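Transcriptional regulator PA3341 (Pseudomonas aeruginosa, PDB 2FBH) probably binds DNA and regulates transcription as a MarR-family factor with a helix-turn-helix domain, and binds zinc. Local coordinates at residues A[22-35]-A[105-119]. Numbering follows the deposited sequence.
With ZN (zinc ion), chain C; SO4 (sulfate ion), chain E.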
loop_
_atom_site.group_PDB
_atom_site.type_symbol
_atom_site.label_atom_id
_atom_site.label_comp_id
_atom_site.label_asym_id
_atom_site.label_seq_id
_atom_site.Cartn_x
_atom_site.Cartn_y
_atom_site.Cartn_z
ATOM N N TRP A 22 -3.003 -1.097 8.552
ATOM C CA TRP A 22 -4.219 -0.330 8.787
ATOM C C TRP A 22 -5.283 -0.738 7.741
ATOM O O TRP A 22 -6.445 -1.036 8.078
ATOM C CB TRP A 22 -3.882 1.152 8.665
ATOM C CG TRP A 22 -4.932 2.101 9.021
ATOM C CD1 TRP A 22 -6.282 1.979 8.841
ATOM C CD2 TRP A 22 -4.701 3.386 9.536
ATOM N NE1 TRP A 22 -6.940 3.145 9.227
ATOM C CE2 TRP A 22 -5.975 4.015 9.679
ATOM C CE3 TRP A 22 -3.532 4.079 9.891
ATOM C CZ2 TRP A 22 -6.136 5.277 10.212
ATOM C CZ3 TRP A 22 -3.696 5.414 10.422
ATOM C CH2 TRP A 22 -4.981 5.977 10.560
ATOM N N ARG A 23 -4.894 -0.804 6.480
ATOM C CA ARG A 23 -5.869 -1.276 5.466
ATOM C C ARG A 23 -6.339 -2.736 5.698
ATOM O O ARG A 23 -7.496 -3.061 5.401
ATOM C CB ARG A 23 -5.295 -1.043 4.082
ATOM C CG ARG A 23 -4.940 0.444 3.824
ATOM C CD ARG A 23 -6.149 1.358 4.032
ATOM N NE ARG A 23 -5.769 2.628 4.600
ATOM C CZ ARG A 23 -6.652 3.567 4.941
ATOM N NH1 ARG A 23 -6.236 4.697 5.439
ATOM N NH2 ARG A 23 -7.955 3.383 4.774
ATOM N N ALA A 24 -5.494 -3.583 6.265
ATOM C CA ALA A 24 -5.907 -4.985 6.598
ATOM C C ALA A 24 -6.967 -4.929 7.658
ATOM O O ALA A 24 -7.946 -5.694 7.638
ATOM C CB ALA A 24 -4.761 -5.809 7.078
ATOM N N GLU A 25 -6.737 -4.062 8.645
ATOM C CA GLU A 25 -7.692 -3.964 9.759
ATOM C C GLU A 25 -9.060 -3.407 9.277
ATOM O O GLU A 25 -10.122 -3.888 9.645
ATOM C CB GLU A 25 -7.135 -3.065 10.899
ATOM C CG GLU A 25 -8.131 -2.944 12.082
ATOM C CD GLU A 25 -8.408 -4.310 12.833
ATOM O OE1 GLU A 25 -7.615 -5.291 12.723
ATOM O OE2 GLU A 25 -9.460 -4.353 13.550
ATOM N N LEU A 26 -9.005 -2.384 8.435
ATOM C CA LEU A 26 -10.256 -1.856 7.872
ATOM C C LEU A 26 -10.920 -2.950 7.017
ATOM O O LEU A 26 -12.156 -3.126 7.091
ATOM C CB LEU A 26 -9.910 -0.613 6.999
ATOM C CG LEU A 26 -11.079 0.252 6.578
ATOM C CD1 LEU A 26 -12.282 0.443 7.616
ATOM C CD2 LEU A 26 -10.380 1.570 6.321
ATOM N N ASP A 27 -10.152 -3.663 6.196
ATOM C CA ASP A 27 -10.742 -4.731 5.352
ATOM C C ASP A 27 -11.386 -5.785 6.248
ATOM O O ASP A 27 -12.474 -6.230 5.941
ATOM C CB ASP A 27 -9.657 -5.400 4.490
ATOM C CG ASP A 27 -10.252 -6.373 3.450
ATOM O OD1 ASP A 27 -11.073 -5.934 2.617
ATOM O OD2 ASP A 27 -9.908 -7.545 3.545
ATOM N N ARG A 28 -10.738 -6.135 7.364
ATOM C CA ARG A 28 -11.353 -7.044 8.373
ATOM C C ARG A 28 -12.671 -6.507 8.940
ATOM O O ARG A 28 -13.682 -7.224 8.972
ATOM C CB ARG A 28 -10.354 -7.245 9.511
ATOM C CG ARG A 28 -10.963 -7.840 10.805
ATOM C CD ARG A 28 -9.907 -8.018 11.946
ATOM N NE ARG A 28 -10.533 -8.491 13.160
ATOM C CZ ARG A 28 -10.671 -9.808 13.460
ATOM N NH1 ARG A 28 -11.227 -10.220 14.598
ATOM N NH2 ARG A 28 -10.261 -10.699 12.628
ATOM N N ARG A 29 -12.691 -5.236 9.357
ATOM C CA ARG A 29 -13.929 -4.695 9.933
ATOM C C ARG A 29 -15.039 -4.492 8.936
ATOM O O ARG A 29 -16.213 -4.476 9.350
ATOM C CB ARG A 29 -13.675 -3.458 10.817
ATOM C CG ARG A 29 -12.600 -3.775 11.921
ATOM C CD ARG A 29 -12.766 -2.711 13.017
ATOM N NE ARG A 29 -11.530 -2.700 13.779
ATOM C CZ ARG A 29 -11.331 -1.830 14.743
ATOM N NH1 ARG A 29 -12.296 -0.926 14.956
ATOM N NH2 ARG A 29 -10.160 -1.838 15.404
ATOM N N LEU A 30 -14.675 -4.415 7.643
ATOM C CA LEU A 30 -15.643 -4.248 6.594
ATOM C C LEU A 30 -16.076 -5.602 5.910
ATOM O O LEU A 30 -16.919 -5.551 4.971
ATOM C CB LEU A 30 -15.143 -3.314 5.518
ATOM C CG LEU A 30 -14.945 -1.877 6.031
ATOM C CD1 LEU A 30 -14.294 -1.005 5.005
ATOM C CD2 LEU A 30 -16.304 -1.173 6.420
ATOM N N SER A 31 -15.502 -6.728 6.368
ATOM C CA SER A 31 -15.532 -7.992 5.641
ATOM C C SER A 31 -16.973 -8.571 5.484
ATOM O O SER A 31 -17.247 -9.428 4.546
ATOM C CB SER A 31 -14.570 -9.023 6.244
ATOM O OG SER A 31 -15.016 -9.265 7.567
ATOM N N HIS A 32 -17.883 -8.097 6.321
ATOM C CA HIS A 32 -19.283 -8.576 6.327
ATOM C C HIS A 32 -20.044 -7.984 5.142
ATOM O O HIS A 32 -21.129 -8.466 4.773
ATOM C CB HIS A 32 -19.962 -8.253 7.596
ATOM C CG HIS A 32 -20.082 -6.793 7.882
ATOM N ND1 HIS A 32 -18.988 -5.988 8.124
ATOM C CD2 HIS A 32 -21.171 -5.996 7.987
ATOM C CE1 HIS A 32 -19.406 -4.755 8.360
ATOM N NE2 HIS A 32 -20.726 -4.736 8.303
ATOM N N LEU A 33 -19.482 -6.933 4.558
ATOM C CA LEU A 33 -20.244 -6.176 3.541
ATOM C C LEU A 33 -20.102 -6.799 2.157
ATOM O O LEU A 33 -20.788 -6.373 1.220
ATOM C CB LEU A 33 -19.836 -4.665 3.530
ATOM C CG LEU A 33 -20.089 -3.985 4.857
ATOM C CD1 LEU A 33 -19.494 -2.592 4.802
ATOM C CD2 LEU A 33 -21.569 -3.857 5.236
ATOM N N GLY A 34 -19.222 -7.791 2.048
ATOM C CA GLY A 34 -19.002 -8.519 0.749
ATOM C C GLY A 34 -18.417 -7.614 -0.332
ATOM O O GLY A 34 -18.594 -7.847 -1.543
ATOM N N LEU A 35 -17.684 -6.578 0.068
ATOM C CA LEU A 35 -17.149 -5.642 -0.932
ATOM C C LEU A 35 -15.706 -5.951 -1.132
ATOM O O LEU A 35 -14.817 -5.249 -0.580
ATOM C CB LEU A 35 -17.221 -4.218 -0.422
ATOM C CG LEU A 35 -18.622 -3.656 -0.301
ATOM C CD1 LEU A 35 -18.644 -2.445 0.611
ATOM C CD2 LEU A 35 -19.109 -3.337 -1.698
ATOM N N LEU A 105 -25.038 2.175 3.119
ATOM C CA LEU A 105 -23.787 1.483 3.051
ATOM C C LEU A 105 -22.606 2.397 3.404
ATOM O O LEU A 105 -21.785 2.029 4.252
ATOM C CB LEU A 105 -23.574 0.863 1.653
ATOM C CG LEU A 105 -22.243 0.158 1.506
ATOM C CD1 LEU A 105 -22.162 -1.056 2.527
ATOM C CD2 LEU A 105 -22.165 -0.325 0.047
ATOM N N ILE A 106 -22.477 3.525 2.721
ATOM C CA ILE A 106 -21.397 4.482 3.019
ATOM C C ILE A 106 -21.442 4.930 4.466
ATOM O O ILE A 106 -20.372 5.083 5.096
ATOM C CB ILE A 106 -21.520 5.755 2.194
ATOM C CG1 ILE A 106 -21.395 5.432 0.692
ATOM C CG2 ILE A 106 -20.462 6.804 2.632
ATOM C CD1 ILE A 106 -20.188 4.846 0.372
ATOM N N ALA A 107 -22.639 5.180 5.000
ATOM C CA ALA A 107 -22.694 5.557 6.433
ATOM C C ALA A 107 -21.998 4.500 7.335
ATOM O O ALA A 107 -21.249 4.841 8.292
ATOM C CB ALA A 107 -24.130 5.745 6.841
ATOM N N ASP A 108 -22.288 3.217 7.084
ATOM C CA ASP A 108 -21.674 2.160 7.826
ATOM C C ASP A 108 -20.175 2.072 7.603
ATOM O O ASP A 108 -19.453 1.882 8.548
ATOM C CB ASP A 108 -22.346 0.789 7.546
ATOM C CG ASP A 108 -23.780 0.730 8.081
ATOM O OD1 ASP A 108 -24.160 1.628 8.856
ATOM O OD2 ASP A 108 -24.545 -0.187 7.694
ATOM N N ILE A 109 -19.730 2.191 6.377
ATOM C CA ILE A 109 -18.300 2.177 6.059
ATOM C C ILE A 109 -17.556 3.334 6.744
ATOM O O ILE A 109 -16.486 3.132 7.352
ATOM C CB ILE A 109 -18.098 2.268 4.524
ATOM C CG1 ILE A 109 -18.730 0.986 3.891
ATOM C CG2 ILE A 109 -16.570 2.383 4.161
ATOM C CD1 ILE A 109 -18.551 1.041 2.339
ATOM N N GLU A 110 -18.141 4.535 6.710
ATOM C CA GLU A 110 -17.474 5.642 7.409
ATOM C C GLU A 110 -17.426 5.440 8.919
ATOM O O GLU A 110 -16.425 5.768 9.540
ATOM C CB GLU A 110 -18.081 6.989 7.046
ATOM C CG GLU A 110 -17.703 7.419 5.654
ATOM C CD GLU A 110 -16.271 7.917 5.549
ATOM O OE1 GLU A 110 -16.055 8.903 4.833
ATOM O OE2 GLU A 110 -15.362 7.362 6.197
ATOM N N ALA A 111 -18.491 4.913 9.497
ATOM C CA ALA A 111 -18.530 4.705 10.929
ATOM C C ALA A 111 -17.414 3.689 11.272
ATOM O O ALA A 111 -16.656 3.844 12.249
ATOM C CB ALA A 111 -19.886 4.207 11.382
ATOM N N ILE A 112 -17.313 2.656 10.440
ATOM C CA ILE A 112 -16.283 1.610 10.748
ATOM C C ILE A 112 -14.868 2.160 10.527
ATOM O O ILE A 112 -13.978 1.912 11.342
ATOM C CB ILE A 112 -16.559 0.320 9.884
ATOM C CG1 ILE A 112 -17.880 -0.312 10.356
ATOM C CG2 ILE A 112 -15.410 -0.643 9.967
ATOM C CD1 ILE A 112 -18.439 -1.438 9.382
ATOM N N ALA A 113 -14.675 2.975 9.484
ATOM C CA ALA A 113 -13.371 3.600 9.234
ATOM C C ALA A 113 -12.997 4.578 10.415
ATOM O O ALA A 113 -11.836 4.574 10.860
ATOM C CB ALA A 113 -13.373 4.356 7.943
ATOM N N ALA A 114 -13.982 5.312 10.941
ATOM C CA ALA A 114 -13.763 6.122 12.150
ATOM C C ALA A 114 -13.369 5.272 13.346
ATOM O O ALA A 114 -12.471 5.666 14.103
ATOM C CB ALA A 114 -14.947 6.923 12.432
ATOM N N SER A 115 -13.988 4.110 13.505
ATOM C CA SER A 115 -13.612 3.221 14.603
ATOM C C SER A 115 -12.126 2.771 14.488
ATOM O O SER A 115 -11.361 2.771 15.455
ATOM C CB SER A 115 -14.542 2.010 14.635
ATOM O OG SER A 115 -14.347 1.384 15.865
ATOM N N VAL A 116 -11.726 2.356 13.295
ATOM C CA VAL A 116 -10.334 1.886 13.113
ATOM C C VAL A 116 -9.396 3.078 13.430
ATOM O O VAL A 116 -8.382 2.907 14.085
ATOM C CB VAL A 116 -10.120 1.363 11.687
ATOM C CG1 VAL A 116 -8.647 1.021 11.482
ATOM C CG2 VAL A 116 -11.019 0.045 11.481
ATOM N N ARG A 117 -9.753 4.265 12.935
ATOM C CA ARG A 117 -8.888 5.494 13.140
ATOM C C ARG A 117 -8.768 5.779 14.617
ATOM O O ARG A 117 -7.642 5.898 15.131
ATOM C CB ARG A 117 -9.512 6.691 12.347
ATOM C CG ARG A 117 -8.606 7.916 12.314
ATOM C CD ARG A 117 -9.325 9.118 11.616
ATOM N NE ARG A 117 -10.087 8.657 10.518
ATOM C CZ ARG A 117 -11.414 8.647 10.346
ATOM N NH1 ARG A 117 -12.313 9.176 11.166
ATOM N NH2 ARG A 117 -11.843 8.111 9.263
ATOM N N ASN A 118 -9.892 5.785 15.324
ATOM C CA ASN A 118 -9.857 5.909 16.802
ATOM C C ASN A 118 -8.916 4.886 17.457
ATOM O O ASN A 118 -8.071 5.197 18.328
ATOM C CB ASN A 118 -11.274 5.669 17.318
ATOM C CG ASN A 118 -11.405 5.970 18.745
ATOM O OD1 ASN A 118 -11.361 7.150 19.129
ATOM N ND2 ASN A 118 -11.549 4.915 19.581
ATOM N N ASP A 119 -9.075 3.616 17.105
ATOM C CA ASP A 119 -8.312 2.628 17.782
ATOM C C ASP A 119 -6.807 2.659 17.419
ATOM O O ASP A 119 -5.945 2.468 18.294
ATOM C CB ASP A 119 -8.840 1.235 17.380
ATOM C CG ASP A 119 -10.238 0.954 17.925
ATOM O OD1 ASP A 119 -10.749 1.769 18.756
ATOM O OD2 ASP A 119 -10.852 -0.055 17.469
HETATM ZN ZN ZN C . -17.326 -7.401 8.645
HETATM S S SO4 E . -8.812 6.843 7.169
HETATM O O1 SO4 E . -8.245 7.682 8.186
HETATM O O2 SO4 E . -8.174 5.525 7.074
HETATM O O3 SO4 E . -8.540 7.545 5.928
HETATM O O4 SO4 E . -10.285 6.707 7.432
HETATM O O HOH W 1 -9.637 3.981 9.057
HETATM O O HOH W 2 -15.368 -1.125 14.903
HETATM O O HOH W 3 -22.465 -2.592 8.876
#
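Leu26 CD1 rests against the backbone of helix 105-119, 3.7 Å from Ala113 CA, while Leu30 CD2 fits against Ile112, touching both CG2 and CD1. The apolar row continues where Leu33 CD1 meets Ile109 CG1 and Leu105 CD1, and Leu35 CD1 meets Ile109 CD1. Toward the other end, Val116 is a knob among Trp22, Glu25, Leu26 and Arg29; its CG1 lies 3.5 Å from Trp22 NE1. Trp22 NE1 also donates to a water that bridges to Ala113 O and a sulfate, probably from the crystallisation liquor, that also accepts from Arg23 and Arg117. Arg29 CB packs on Ile112 CG2, and the chain then runs extended (chi2 and chi3 both -161°) across Val116, whose CG2 sits over one guanidinium face. At the guanidinium edge, NE gives Glu25 OE2 a nearly straight, in-plane bond of 2.7 Å, and NH2 reaches the anti lone pair of Asp119 OD2 at 2.8 Å. Asp119 also pairs with Arg146 of the second subunit, extending the network across the dimer. Ile112 CD1 meets the ring edge of His32, whose ND1 binds zinc at 2.2 Å. Segments 22-29 and 105-119 run at 137°, nearer antiparallel than parallel, joining helices 11-29 and 102-120 beside the subunit interface, consistent with the helical dimerisation region of MarR proteins.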